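Local coordinates for protein retinol dehydratase (Spodoptera frugiperda, PDB 1X8J) that probably works as a sulfotransferase-family enzyme that dehydrates retinol to anhydroretinol, using the sulfate donor whose spent form is adenosine-3'-5'-diphosphate, at residues Ala184-Asp189 with Gly317-Tyr322; Leu282-Phe287 with His309-Gly314. The protein carries 2 engineered substitutions. One frame throughout, in Å; residues are numbered along the deposited sequence.

Overall arrangement
Contacts 1 and 2, their centres about 16 Å apart, converge on the same bound nucleotide, A3P. In sequence contact 2 is nested inside the loop that contact 1 closes, and the two share the long loop between helices 297-301 and 325-339: residues 309-314 and 317-322 are neighbouring parts of it. Contact 1 ties the later part to the start of helix 187-200, and R185, just ahead of the helix, reaches the 3'-phosphate; contact 2 joins the earlier part to helix 284-288, holding adenine, ribose and that same phosphate. They touch in packing, Y322 OH lying 4.0 Å from R312 NH1. Bound androsterone is farther off, about 12 Å from the side chain of I311.

Contact 1: Ala184-Asp189 with Gly317-Tyr322; sequences ARDPRD and GCWRDY. With A3P (adenosine-3'-5'-diphosphate), chain D.
R188 and W319 make the flat part of this contact: the guanidinium lies stacked on the indole, planes 8° apart, and R188 CZ sits 3.5 Å from W319 CZ2, an off-centre cation-pi pair. R188 CD lies over the six-membered ring in a CH-pi contact, and the bend at chi3 (-59°) folds NE and the guanidinium back over the indole; R320 CG covers the opposite face. A salt bridge fixes the guanidinium's rotation. NE and NH2 of R188 grip D186 side-on, NH2 meeting D186 OD2 almost in line at 2.9 Å. On its anti lone pair D186 OD1 also accepts R188 N, capping helix 187-200. With an alanine replacing R188, D186 would probably lose its charged mate, and the six-membered part of W319 the CD and guanidinium lying over it. D189 holds the loop backbone: OD2 takes G317 N at 2.8 Å, 31° out of the carboxylate plane on the syn side, and OD1 takes W319 N in a weak bond while lying at the indole edge. R185, fully extended, gives NH2 to A3P O1P at 2.8 Å. Strand 179-184 runs into helix 187-200 beside the RKGxxGxW motif of cytosolic sulfotransferases, which includes G317 and W319.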
# COMPACT_ATOMS: atom_id res chain seq x y z
N ALA A 184 22.96 -20.82 4.05
CA ALA A 184 21.75 -20.41 4.75
C ALA A 184 22.21 -19.46 5.85
O ALA A 184 23.29 -19.62 6.42
CB ALA A 184 21.06 -21.61 5.35
N ARG A 185 21.37 -18.47 6.14
CA ARG A 185 21.66 -17.47 7.15
C ARG A 185 20.36 -17.14 7.92
O ARG A 185 19.26 -17.37 7.41
CB ARG A 185 22.21 -16.22 6.46
CG ARG A 185 22.62 -15.08 7.38
CD ARG A 185 23.03 -13.85 6.57
NE ARG A 185 23.72 -12.86 7.40
CZ ARG A 185 24.09 -11.65 7.00
NH1 ARG A 185 23.83 -11.25 5.75
NH2 ARG A 185 24.73 -10.84 7.83
N ASP A 186 20.49 -16.61 9.13
CA ASP A 186 19.32 -16.22 9.92
C ASP A 186 18.49 -15.31 9.01
O ASP A 186 18.99 -14.29 8.52
CB ASP A 186 19.77 -15.45 11.17
CG ASP A 186 18.63 -15.15 12.13
OD1 ASP A 186 17.59 -14.62 11.69
OD2 ASP A 186 18.80 -15.46 13.33
N PRO A 187 17.22 -15.67 8.76
CA PRO A 187 16.36 -14.87 7.90
C PRO A 187 16.23 -13.41 8.31
O PRO A 187 16.12 -12.52 7.45
CB PRO A 187 15.03 -15.62 7.94
CG PRO A 187 15.04 -16.24 9.30
CD PRO A 187 16.45 -16.74 9.43
N ARG A 188 16.26 -13.14 9.61
CA ARG A 188 16.15 -11.77 10.08
C ARG A 188 17.34 -10.93 9.58
O ARG A 188 17.15 -9.79 9.14
CB ARG A 188 16.05 -11.74 11.60
CG ARG A 188 14.73 -12.30 12.09
CD ARG A 188 14.73 -12.58 13.57
NE ARG A 188 15.78 -13.53 13.93
CZ ARG A 188 15.79 -14.22 15.06
NH1 ARG A 188 14.81 -14.07 15.93
NH2 ARG A 188 16.78 -15.07 15.32
N ASP A 189 18.54 -11.49 9.64
CA ASP A 189 19.71 -10.76 9.16
C ASP A 189 19.67 -10.70 7.64
O ASP A 189 20.07 -9.70 7.04
CB ASP A 189 21.01 -11.42 9.64
CG ASP A 189 21.28 -11.17 11.12
OD1 ASP A 189 21.00 -10.05 11.58
OD2 ASP A 189 21.77 -12.09 11.82
N GLY A 317 23.50 -11.10 13.83
CA GLY A 317 22.69 -10.60 14.93
C GLY A 317 22.27 -9.14 14.89
O GLY A 317 21.46 -8.71 15.72
N CYS A 318 22.80 -8.37 13.93
CA CYS A 318 22.49 -6.94 13.83
C CYS A 318 21.03 -6.62 13.50
O CYS A 318 20.65 -5.45 13.43
CB CYS A 318 23.42 -6.25 12.81
SG CYS A 318 25.07 -5.78 13.46
N TRP A 319 20.21 -7.65 13.31
CA TRP A 319 18.80 -7.41 13.02
C TRP A 319 18.11 -6.82 14.25
O TRP A 319 17.04 -6.21 14.13
CB TRP A 319 18.10 -8.72 12.64
CG TRP A 319 18.10 -9.74 13.73
CD1 TRP A 319 19.05 -10.70 13.93
CD2 TRP A 319 17.15 -9.87 14.79
NE1 TRP A 319 18.75 -11.42 15.06
CE2 TRP A 319 17.59 -10.94 15.61
CE3 TRP A 319 15.98 -9.19 15.13
CZ2 TRP A 319 16.90 -11.35 16.76
CZ3 TRP A 319 15.28 -9.60 16.28
CH2 TRP A 319 15.75 -10.67 17.08
N ARG A 320 18.70 -7.01 15.42
CA ARG A 320 18.11 -6.48 16.64
C ARG A 320 18.10 -4.96 16.64
O ARG A 320 17.34 -4.33 17.38
CB ARG A 320 18.86 -7.00 17.88
CG ARG A 320 18.76 -8.51 18.04
CD ARG A 320 18.86 -8.93 19.50
NE ARG A 320 18.89 -10.38 19.64
CZ ARG A 320 19.88 -11.15 19.21
NH1 ARG A 320 20.94 -10.61 18.62
NH2 ARG A 320 19.81 -12.47 19.35
N ASP A 321 18.93 -4.37 15.79
CA ASP A 321 18.99 -2.92 15.68
C ASP A 321 17.96 -2.40 14.70
O ASP A 321 17.82 -1.20 14.53
CB ASP A 321 20.39 -2.48 15.25
CG ASP A 321 21.32 -2.23 16.42
OD1 ASP A 321 21.59 -3.17 17.20
OD2 ASP A 321 21.77 -1.07 16.58
N TYR A 322 17.22 -3.31 14.06
CA TYR A 322 16.20 -2.91 13.08
C TYR A 322 14.77 -3.35 13.41
O TYR A 322 13.82 -2.83 12.84
CB TYR A 322 16.52 -3.45 11.68
CG TYR A 322 17.74 -2.85 11.01
CD1 TYR A 322 19.02 -3.33 11.29
CD2 TYR A 322 17.61 -1.84 10.05
CE1 TYR A 322 20.14 -2.83 10.63
CE2 TYR A 322 18.72 -1.32 9.39
CZ TYR A 322 19.98 -1.83 9.68
OH TYR A 322 21.07 -1.33 9.02
P1 A3P D . 25.48 -7.89 5.45
O1P A3P D . 24.86 -8.29 6.73
O2P A3P D . 26.70 -7.11 5.71
O3P A3P D . 24.52 -7.13 4.62
P2 A3P D . 25.73 -12.58 -0.46
O4P A3P D . 25.20 -13.94 -0.44
O5P A3P D . 27.11 -12.58 -0.96
O6P A3P D . 24.87 -11.68 -1.27
O5' A3P D . 25.74 -12.05 1.03
C5' A3P D . 26.17 -10.75 1.36
C4' A3P D . 26.39 -10.67 2.88
O4' A3P D . 27.67 -11.31 3.19
C3' A3P D . 26.51 -9.25 3.38
O3' A3P D . 25.89 -9.21 4.69
C2' A3P D . 28.03 -9.03 3.31
O2' A3P D . 28.61 -7.90 3.96
C1' A3P D . 28.53 -10.37 3.82
N9 A3P D . 29.93 -10.63 3.45
C8 A3P D . 30.55 -10.52 2.21
N7 A3P D . 31.83 -10.82 2.21
C5 A3P D . 32.09 -11.15 3.53
C6 A3P D . 33.28 -11.58 4.26
N6 A3P D . 34.48 -11.74 3.68
N1 A3P D . 33.15 -11.83 5.63
C2 A3P D . 31.95 -11.68 6.26
N3 A3P D . 30.78 -11.28 5.69
C4 A3P D . 30.91 -11.04 4.32

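Contact 2: Leu282-Phe287 with His309-Gly314; sequences LNFEKF and HFIRKG. With A3P (adenosine-3'-5'-diphosphate), chain D.
The F284 ring has the carbonyl oxygen of K313 over one face, 3.4 Å above the plane and toward the rim, and at its edge meets both R312 O, 3.0 Å from F284 CZ, and the ribose O2' of A3P. On the F287 ring, L282 CD1 sits centrally over one face and adenine N7 lies at the edge. F284 reaches from the first turn of helix 284-288 toward the loop because its CG stands anti to the backbone N (chi1 -171°). There F284 CE1 presses on I311 CG2 at 3.3 Å, and also on G314 CA. A CB on G314 would fall about 2.3 Å from F284 CD1. I311 CD1 bridges to the other phenylalanine, 3.9 Å from F287 CD2. Residues 312-314 are the RKG that opens the RKGxxG motif by which cytosolic sulfotransferases hold the 3'-phosphate. K313 N and G314 N both donate to A3P O2P, the latter nearly straight (176°) at 2.9 Å. R312 adds its NE to O3P, with a weak bond from NH2 to the same oxygen, and its backbone N to O2'. At the adenine, L282 O accepts from A3P N6 at 2.9 Å.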
# COMPACT_ATOMS: atom_id res chain seq x y z
N LEU A 282 39.88 -13.89 3.29
CA LEU A 282 38.46 -13.62 3.46
C LEU A 282 38.13 -12.65 4.59
O LEU A 282 36.97 -12.50 4.97
CB LEU A 282 37.70 -14.94 3.67
CG LEU A 282 37.05 -15.54 2.41
CD1 LEU A 282 35.87 -14.67 2.00
CD2 LEU A 282 38.07 -15.63 1.29
N ASN A 283 39.16 -11.98 5.11
CA ASN A 283 38.97 -10.99 6.18
C ASN A 283 38.00 -9.92 5.65
O ASN A 283 38.21 -9.37 4.57
CB ASN A 283 40.34 -10.39 6.54
CG ASN A 283 40.25 -9.23 7.52
OD1 ASN A 283 40.07 -8.08 7.12
ND2 ASN A 283 40.35 -9.53 8.81
N PHE A 284 36.95 -9.63 6.41
CA PHE A 284 35.94 -8.67 5.96
C PHE A 284 36.45 -7.34 5.37
O PHE A 284 36.06 -6.95 4.27
CB PHE A 284 34.94 -8.36 7.07
CG PHE A 284 33.75 -7.55 6.60
CD1 PHE A 284 32.77 -8.14 5.81
CD2 PHE A 284 33.66 -6.19 6.87
CE1 PHE A 284 31.71 -7.39 5.30
CE2 PHE A 284 32.61 -5.42 6.36
CZ PHE A 284 31.63 -6.03 5.57
N GLU A 285 37.31 -6.63 6.11
CA GLU A 285 37.82 -5.36 5.60
C GLU A 285 38.56 -5.55 4.29
O GLU A 285 38.33 -4.81 3.32
CB GLU A 285 38.73 -4.69 6.62
CG GLU A 285 37.98 -3.88 7.66
CD GLU A 285 37.07 -2.83 7.03
OE1 GLU A 285 35.83 -3.02 7.07
OE2 GLU A 285 37.59 -1.82 6.49
N LYS A 286 39.45 -6.53 4.27
CA LYS A 286 40.23 -6.82 3.08
C LYS A 286 39.32 -7.22 1.91
O LYS A 286 39.49 -6.73 0.79
CB LYS A 286 41.23 -7.94 3.41
CG LYS A 286 42.31 -8.15 2.37
CD LYS A 286 43.39 -9.08 2.90
CE LYS A 286 44.53 -9.25 1.90
NZ LYS A 286 45.60 -10.14 2.43
N PHE A 287 38.35 -8.08 2.17
CA PHE A 287 37.42 -8.53 1.14
C PHE A 287 36.54 -7.37 0.64
O PHE A 287 36.34 -7.22 -0.56
CB PHE A 287 36.54 -9.65 1.71
CG PHE A 287 35.96 -10.56 0.66
CD1 PHE A 287 36.80 -11.27 -0.20
CD2 PHE A 287 34.58 -10.73 0.56
CE1 PHE A 287 36.27 -12.14 -1.15
CE2 PHE A 287 34.05 -11.59 -0.39
CZ PHE A 287 34.89 -12.30 -1.25
N HIS A 309 26.82 -0.66 -0.18
CA HIS A 309 27.84 -1.47 -0.80
C HIS A 309 27.40 -2.93 -0.82
O HIS A 309 26.56 -3.32 -0.02
CB HIS A 309 29.16 -1.32 -0.04
CG HIS A 309 29.60 0.10 0.12
ND1 HIS A 309 29.06 0.94 1.08
CD2 HIS A 309 30.45 0.86 -0.60
CE1 HIS A 309 29.56 2.15 0.93
NE2 HIS A 309 30.41 2.13 -0.09
N PHE A 310 27.96 -3.71 -1.73
CA PHE A 310 27.61 -5.13 -1.80
C PHE A 310 28.10 -5.81 -0.55
O PHE A 310 27.38 -6.61 0.05
CB PHE A 310 28.23 -5.80 -3.02
CG PHE A 310 27.48 -5.57 -4.29
CD1 PHE A 310 27.74 -4.44 -5.08
CD2 PHE A 310 26.52 -6.49 -4.72
CE1 PHE A 310 27.05 -4.23 -6.29
CE2 PHE A 310 25.83 -6.29 -5.93
CZ PHE A 310 26.10 -5.15 -6.72
N ILE A 311 29.33 -5.50 -0.15
CA ILE A 311 29.93 -6.05 1.06
C ILE A 311 29.73 -4.94 2.10
O ILE A 311 30.44 -3.94 2.08
CB ILE A 311 31.42 -6.33 0.82
CG1 ILE A 311 31.55 -7.31 -0.36
CG2 ILE A 311 32.06 -6.91 2.06
CD1 ILE A 311 32.97 -7.53 -0.86
N ARG A 312 28.76 -5.14 2.99
CA ARG A 312 28.37 -4.13 3.98
C ARG A 312 29.00 -4.11 5.37
O ARG A 312 30.02 -3.45 5.59
CB ARG A 312 26.84 -4.18 4.12
CG ARG A 312 26.17 -2.91 4.60
CD ARG A 312 24.68 -3.01 4.38
NE ARG A 312 24.14 -4.20 5.04
CZ ARG A 312 23.85 -4.28 6.34
NH1 ARG A 312 24.05 -3.22 7.12
NH2 ARG A 312 23.37 -5.40 6.85
N LYS A 313 28.36 -4.80 6.31
CA LYS A 313 28.81 -4.85 7.70
C LYS A 313 29.48 -6.19 8.05
O LYS A 313 30.41 -6.23 8.86
CB LYS A 313 27.61 -4.63 8.63
CG LYS A 313 27.59 -3.30 9.37
CD LYS A 313 28.39 -3.37 10.67
CE LYS A 313 27.96 -2.28 11.66
NZ LYS A 313 28.09 -0.89 11.12
N GLY A 314 28.99 -7.27 7.45
CA GLY A 314 29.57 -8.59 7.68
C GLY A 314 29.46 -9.11 9.11
O GLY A 314 30.37 -9.77 9.60
P1 A3P D . 25.48 -7.89 5.45
O1P A3P D . 24.86 -8.29 6.73
O2P A3P D . 26.70 -7.11 5.71
O3P A3P D . 24.52 -7.13 4.62
P2 A3P D . 25.73 -12.58 -0.46
O4P A3P D . 25.20 -13.94 -0.44
O5P A3P D . 27.11 -12.58 -0.96
O6P A3P D . 24.87 -11.68 -1.27
O5' A3P D . 25.74 -12.05 1.03
C5' A3P D . 26.17 -10.75 1.36
C4' A3P D . 26.39 -10.67 2.88
O4' A3P D . 27.67 -11.31 3.19
C3' A3P D . 26.51 -9.25 3.38
O3' A3P D . 25.89 -9.21 4.69
C2' A3P D . 28.03 -9.03 3.31
O2' A3P D . 28.61 -7.90 3.96
C1' A3P D . 28.53 -10.37 3.82
N9 A3P D . 29.93 -10.63 3.45
C8 A3P D . 30.55 -10.52 2.21
N7 A3P D . 31.83 -10.82 2.21
C5 A3P D . 32.09 -11.15 3.53
C6 A3P D . 33.28 -11.58 4.26
N6 A3P D . 34.48 -11.74 3.68
N1 A3P D . 33.15 -11.83 5.63
C2 A3P D . 31.95 -11.68 6.26
N3 A3P D . 30.78 -11.28 5.69
C4 A3P D . 30.91 -11.04 4.32